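Local coordinates for cytoplasmic Protein STM1381 (Salmonella enterica subsp. enterica serovar Typhimurium, PDB 3SOZ) that is of unknown function but is probably related to the class I glutamine amidotransferases, at residues N82-Q87 with P98-L103; Q102-Y107 with T135-V140. All blocks are in the same frame, centred on the assembly; numbering follows the deposited sequence.

Contact 1: residues N82-Q87 with P98-L103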
# COMPACT_ATOMS: atom_id res chain seq x y z
N ASN A 82 1.07 -10.66 8.68
CA ASN A 82 2.13 -10.06 9.49
C ASN A 82 2.08 -10.52 10.93
O ASN A 82 3.11 -10.74 11.56
CB ASN A 82 2.06 -8.52 9.45
CG ASN A 82 2.59 -7.92 8.13
OD1 ASN A 82 3.31 -8.57 7.36
ND2 ASN A 82 2.22 -6.66 7.87
N THR A 83 0.87 -10.61 11.47
CA THR A 83 0.73 -11.10 12.80
C THR A 83 1.29 -12.50 12.98
O THR A 83 1.86 -12.77 14.04
CB THR A 83 -0.73 -11.06 13.22
OG1 THR A 83 -1.12 -9.70 13.28
CG2 THR A 83 -0.95 -11.67 14.62
N PHE A 84 1.13 -13.40 12.01
CA PHE A 84 1.68 -14.76 12.13
C PHE A 84 3.17 -14.80 11.91
O PHE A 84 3.86 -15.35 12.72
CB PHE A 84 1.00 -15.75 11.18
CG PHE A 84 -0.41 -16.05 11.54
CD1 PHE A 84 -0.70 -17.02 12.50
CD2 PHE A 84 -1.45 -15.36 10.94
CE1 PHE A 84 -2.01 -17.29 12.85
CE2 PHE A 84 -2.74 -15.64 11.28
CZ PHE A 84 -3.04 -16.58 12.24
N LEU A 85 3.66 -14.22 10.81
CA LEU A 85 5.07 -14.22 10.47
C LEU A 85 5.96 -13.40 11.40
O LEU A 85 7.11 -13.78 11.65
CB LEU A 85 5.26 -13.72 9.05
CG LEU A 85 4.61 -14.61 8.01
CD1 LEU A 85 4.58 -13.93 6.66
CD2 LEU A 85 5.35 -15.94 7.95
N LEU A 86 5.45 -12.28 11.92
CA LEU A 86 6.28 -11.38 12.74
C LEU A 86 5.86 -11.37 14.21
O LEU A 86 5.38 -10.35 14.72
CB LEU A 86 6.29 -9.98 12.14
CG LEU A 86 6.73 -10.02 10.68
CD1 LEU A 86 6.50 -8.67 10.01
CD2 LEU A 86 8.19 -10.40 10.52
N GLN A 87 6.03 -12.51 14.88
CA GLN A 87 5.67 -12.65 16.29
C GLN A 87 6.68 -11.83 17.09
O GLN A 87 7.71 -11.40 16.53
CB GLN A 87 5.69 -14.12 16.69
CG GLN A 87 4.59 -14.98 16.05
CD GLN A 87 4.85 -16.48 16.18
OE1 GLN A 87 4.80 -17.20 15.20
NE2 GLN A 87 5.10 -16.96 17.40
N PRO A 98 9.73 -21.08 14.19
CA PRO A 98 9.26 -21.60 12.89
C PRO A 98 8.08 -20.81 12.27
O PRO A 98 7.22 -20.26 13.01
CB PRO A 98 8.82 -23.05 13.21
CG PRO A 98 9.48 -23.35 14.57
CD PRO A 98 9.44 -22.02 15.29
N ASP A 99 8.06 -20.75 10.92
CA ASP A 99 6.98 -20.12 10.16
C ASP A 99 5.62 -20.67 10.56
O ASP A 99 5.27 -21.77 10.17
CB ASP A 99 7.23 -20.33 8.66
CG ASP A 99 6.10 -19.80 7.77
OD1 ASP A 99 4.96 -19.60 8.27
OD2 ASP A 99 6.35 -19.58 6.55
N ALA A 100 4.86 -19.90 11.35
CA ALA A 100 3.49 -20.25 11.84
C ALA A 100 2.49 -20.64 10.77
O ALA A 100 1.49 -21.31 11.04
CB ALA A 100 2.92 -19.11 12.65
N LEU A 101 2.74 -20.18 9.55
CA LEU A 101 1.85 -20.39 8.42
C LEU A 101 2.22 -21.69 7.73
O LEU A 101 1.36 -22.34 7.11
CB LEU A 101 1.93 -19.19 7.46
CG LEU A 101 0.90 -18.04 7.42
CD1 LEU A 101 -0.01 -17.89 8.65
CD2 LEU A 101 1.57 -16.71 7.08
N GLN A 102 3.50 -22.08 7.81
CA GLN A 102 3.92 -23.41 7.41
C GLN A 102 3.20 -24.34 8.35
O GLN A 102 2.60 -25.32 7.91
CB GLN A 102 5.43 -23.63 7.52
CG GLN A 102 6.20 -23.71 6.21
CD GLN A 102 5.51 -24.56 5.16
OE1 GLN A 102 5.78 -24.40 3.98
NE2 GLN A 102 4.63 -25.44 5.59
N LEU A 103 3.22 -24.03 9.65
CA LEU A 103 2.52 -24.85 10.62
C LEU A 103 1.07 -25.11 10.27
O LEU A 103 0.62 -26.24 10.37
CB LEU A 103 2.62 -24.28 12.04
CG LEU A 103 3.88 -24.77 12.76
CD1 LEU A 103 4.45 -23.76 13.81
CD2 LEU A 103 3.62 -26.17 13.35
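F84 and L101 cross at about a right angle where helix 81-85 meets helix 100-109. One methyl of the leucine, CD1, comes obliquely up to the root of the aromatic ring, 3.4 Å from CG of F84. The small methyl of A100 takes another approach, lying at the ring edge near its plane, and its CB is 4.1 Å from CB of F84. The CB of F84 faces the other segment and so meets A100 directly, while the first torsion, with CG beside the backbone N (chi1 -69°), places the ring where L101 CD1 reaches it. L101 is forked across two residues: while CD1 goes to F84, CD2 meets L85, 3.8 Å from its CG, again with the side chains crossed nearly at right angles.

L85 also runs alongside D99, the two side chains pointing the same way, and its CD2 lies 3.7 Å from D99 OD1. That oxygen is chiefly engaged with the backbone. D99 is the N-cap of helix 100-109, and its OD1 accepts from L101 N (2.6 Å) nearly along the C-O axis and from Q102 N (2.9 Å) from above the carboxylate plane, 75° out of it. Two amides of the first turn thus hold one oxygen, and the helix start would be expected to stabilise the negative charge. L85 and D99 also pack on E153 and Q156 of the second subunit. The whole is an apolar helix-to-helix junction beside a side-chain N-cap, bringing the N-terminal turn of helix 100-109 against the end of helix 81-85.

Contact 2: residues Q102-Y107 with T135-V140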
# COMPACT_ATOMS: atom_id res chain seq x y z
N GLN A 102 3.50 -22.08 7.81
CA GLN A 102 3.92 -23.41 7.41
C GLN A 102 3.20 -24.34 8.35
O GLN A 102 2.60 -25.32 7.91
CB GLN A 102 5.43 -23.63 7.52
CG GLN A 102 6.20 -23.71 6.21
CD GLN A 102 5.51 -24.56 5.16
OE1 GLN A 102 5.78 -24.40 3.98
NE2 GLN A 102 4.63 -25.44 5.59
N LEU A 103 3.22 -24.03 9.65
CA LEU A 103 2.52 -24.85 10.62
C LEU A 103 1.07 -25.11 10.27
O LEU A 103 0.62 -26.24 10.37
CB LEU A 103 2.62 -24.28 12.04
CG LEU A 103 3.88 -24.77 12.76
CD1 LEU A 103 4.45 -23.76 13.81
CD2 LEU A 103 3.62 -26.17 13.35
N ILE A 104 0.34 -24.07 9.86
CA ILE A 104 -1.07 -24.24 9.53
C ILE A 104 -1.20 -25.04 8.23
O ILE A 104 -2.06 -25.92 8.11
CB ILE A 104 -1.82 -22.90 9.53
CG1 ILE A 104 -1.98 -22.41 10.98
CG2 ILE A 104 -3.21 -23.02 8.92
CD1 ILE A 104 -1.94 -20.93 11.15
N ALA A 105 -0.31 -24.76 7.29
CA ALA A 105 -0.29 -25.47 6.04
C ALA A 105 -0.10 -26.98 6.26
O ALA A 105 -0.90 -27.80 5.74
CB ALA A 105 0.82 -24.93 5.14
N ASP A 106 0.96 -27.32 7.00
CA ASP A 106 1.28 -28.68 7.36
C ASP A 106 0.05 -29.30 7.96
O ASP A 106 -0.44 -30.30 7.43
CB ASP A 106 2.48 -28.73 8.33
CG ASP A 106 3.83 -28.54 7.61
OD1 ASP A 106 3.88 -28.27 6.38
OD2 ASP A 106 4.87 -28.66 8.28
N TYR A 107 -0.49 -28.67 9.01
CA TYR A 107 -1.70 -29.16 9.68
C TYR A 107 -2.82 -29.51 8.71
O TYR A 107 -3.41 -30.58 8.81
CB TYR A 107 -2.19 -28.11 10.66
CG TYR A 107 -3.62 -28.29 11.12
CD1 TYR A 107 -4.67 -27.73 10.41
CD2 TYR A 107 -3.92 -28.99 12.29
CE1 TYR A 107 -5.98 -27.88 10.81
CE2 TYR A 107 -5.24 -29.16 12.71
CZ TYR A 107 -6.28 -28.59 11.96
OH TYR A 107 -7.60 -28.70 12.34
N THR A 135 2.66 -15.59 0.51
CA THR A 135 2.65 -16.32 1.75
C THR A 135 2.48 -17.77 1.38
O THR A 135 1.89 -18.09 0.35
CB THR A 135 1.51 -15.78 2.65
OG1 THR A 135 2.07 -14.99 3.67
CG2 THR A 135 0.72 -16.85 3.31
N VAL A 136 3.00 -18.64 2.21
CA VAL A 136 2.72 -20.07 2.05
C VAL A 136 1.21 -20.39 1.95
O VAL A 136 0.83 -21.10 1.05
CB VAL A 136 3.45 -20.91 3.10
CG1 VAL A 136 2.92 -22.34 3.05
CG2 VAL A 136 4.96 -20.87 2.82
N LEU A 137 0.37 -19.83 2.82
CA LEU A 137 -1.09 -20.08 2.74
C LEU A 137 -1.71 -19.86 1.38
O LEU A 137 -2.79 -20.38 1.13
CB LEU A 137 -1.90 -19.27 3.74
CG LEU A 137 -2.14 -19.75 5.17
CD1 LEU A 137 -3.52 -19.29 5.70
CD2 LEU A 137 -2.05 -21.27 5.30
N ALA A 138 -1.08 -19.09 0.51
CA ALA A 138 -1.69 -18.81 -0.80
C ALA A 138 -2.03 -20.15 -1.44
O ALA A 138 -3.16 -20.41 -1.87
CB ALA A 138 -0.75 -18.00 -1.69
N GLU A 139 -1.01 -21.01 -1.45
CA GLU A 139 -1.07 -22.40 -1.88
C GLU A 139 -2.22 -23.21 -1.23
O GLU A 139 -2.89 -23.95 -1.90
CB GLU A 139 0.29 -23.01 -1.52
CG GLU A 139 0.98 -23.92 -2.53
CD GLU A 139 1.90 -24.91 -1.78
OE1 GLU A 139 1.36 -25.75 -1.02
OE2 GLU A 139 3.14 -24.83 -1.93
N VAL A 140 -2.43 -23.07 0.08
CA VAL A 140 -3.51 -23.76 0.78
C VAL A 140 -4.95 -23.38 0.37
O VAL A 140 -5.83 -24.23 0.32
CB VAL A 140 -3.38 -23.54 2.28
CG1 VAL A 140 -4.40 -24.34 3.05
CG2 VAL A 140 -2.00 -23.85 2.74
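The flat amide of Q102 meets V136 through its oxygen: OE1 touches both methyls of the valine, at 3.6 Å from CG1 and 3.8 Å from CG2, with the two side chains crossing at about a right angle. A bend at chi2 (-44°) brings the amide round to the valine, although the CB of Q102 points away from segment 135-140. The other flat group, the ring of Y107, takes no part across the contact; I104 O lies in its plane at the edge, and its hydroxyl is hydrogen-bonded to Y71 O.

The rest of the contact is aliphatic. A105 CB points at the opposing segment and is shared by two valines, being 3.9 Å from V136 CG1 and 3.9 Å from V140 CG2. Both valines have the same chi1 rotamer but present different branches: V136 offers CG1, opposite its backbone N (chi1 169°), and V140 offers CG2, the methyl beside its N. The CG2 methyl of I104 reaches CD2 of L137 at 4.2 Å, a looser touch. I104, L137 and V140 all rest on L114 of strand 113-117, so this edge of the contact faces the sheet. Such packing, helix 100-109 against the short, weakly bonded helical turn about 137-140 and the residue before it, covers one face of the parallel part of the mixed sheet, as in an alpha/beta fold, with helix 100-109 as the last and longest helix of the crossover connection from strand 73-77 to strand 113-117.

Overall arrangement
Contacts 1 and 2 follow one another along helix 100-109: its first turn packs on helix 81-85, and the next on the short helix 137-140 and the residue before it; the two contacts share Q102 and L103 in their residue ranges. Their centres are 10 Å apart, on the same side of the chain's centre, and they touch directly, through F84 and I104 and through L101 with T135 and L137. In chain order helix 81-85 comes first, then helix 100-109, then, beyond strand 113-117, helix 137-140. The shared helix therefore ties elements before and after that strand into one layer beside the sheet; contact 1 also adjoins the second subunit, whereas contact 2 touches no other chain.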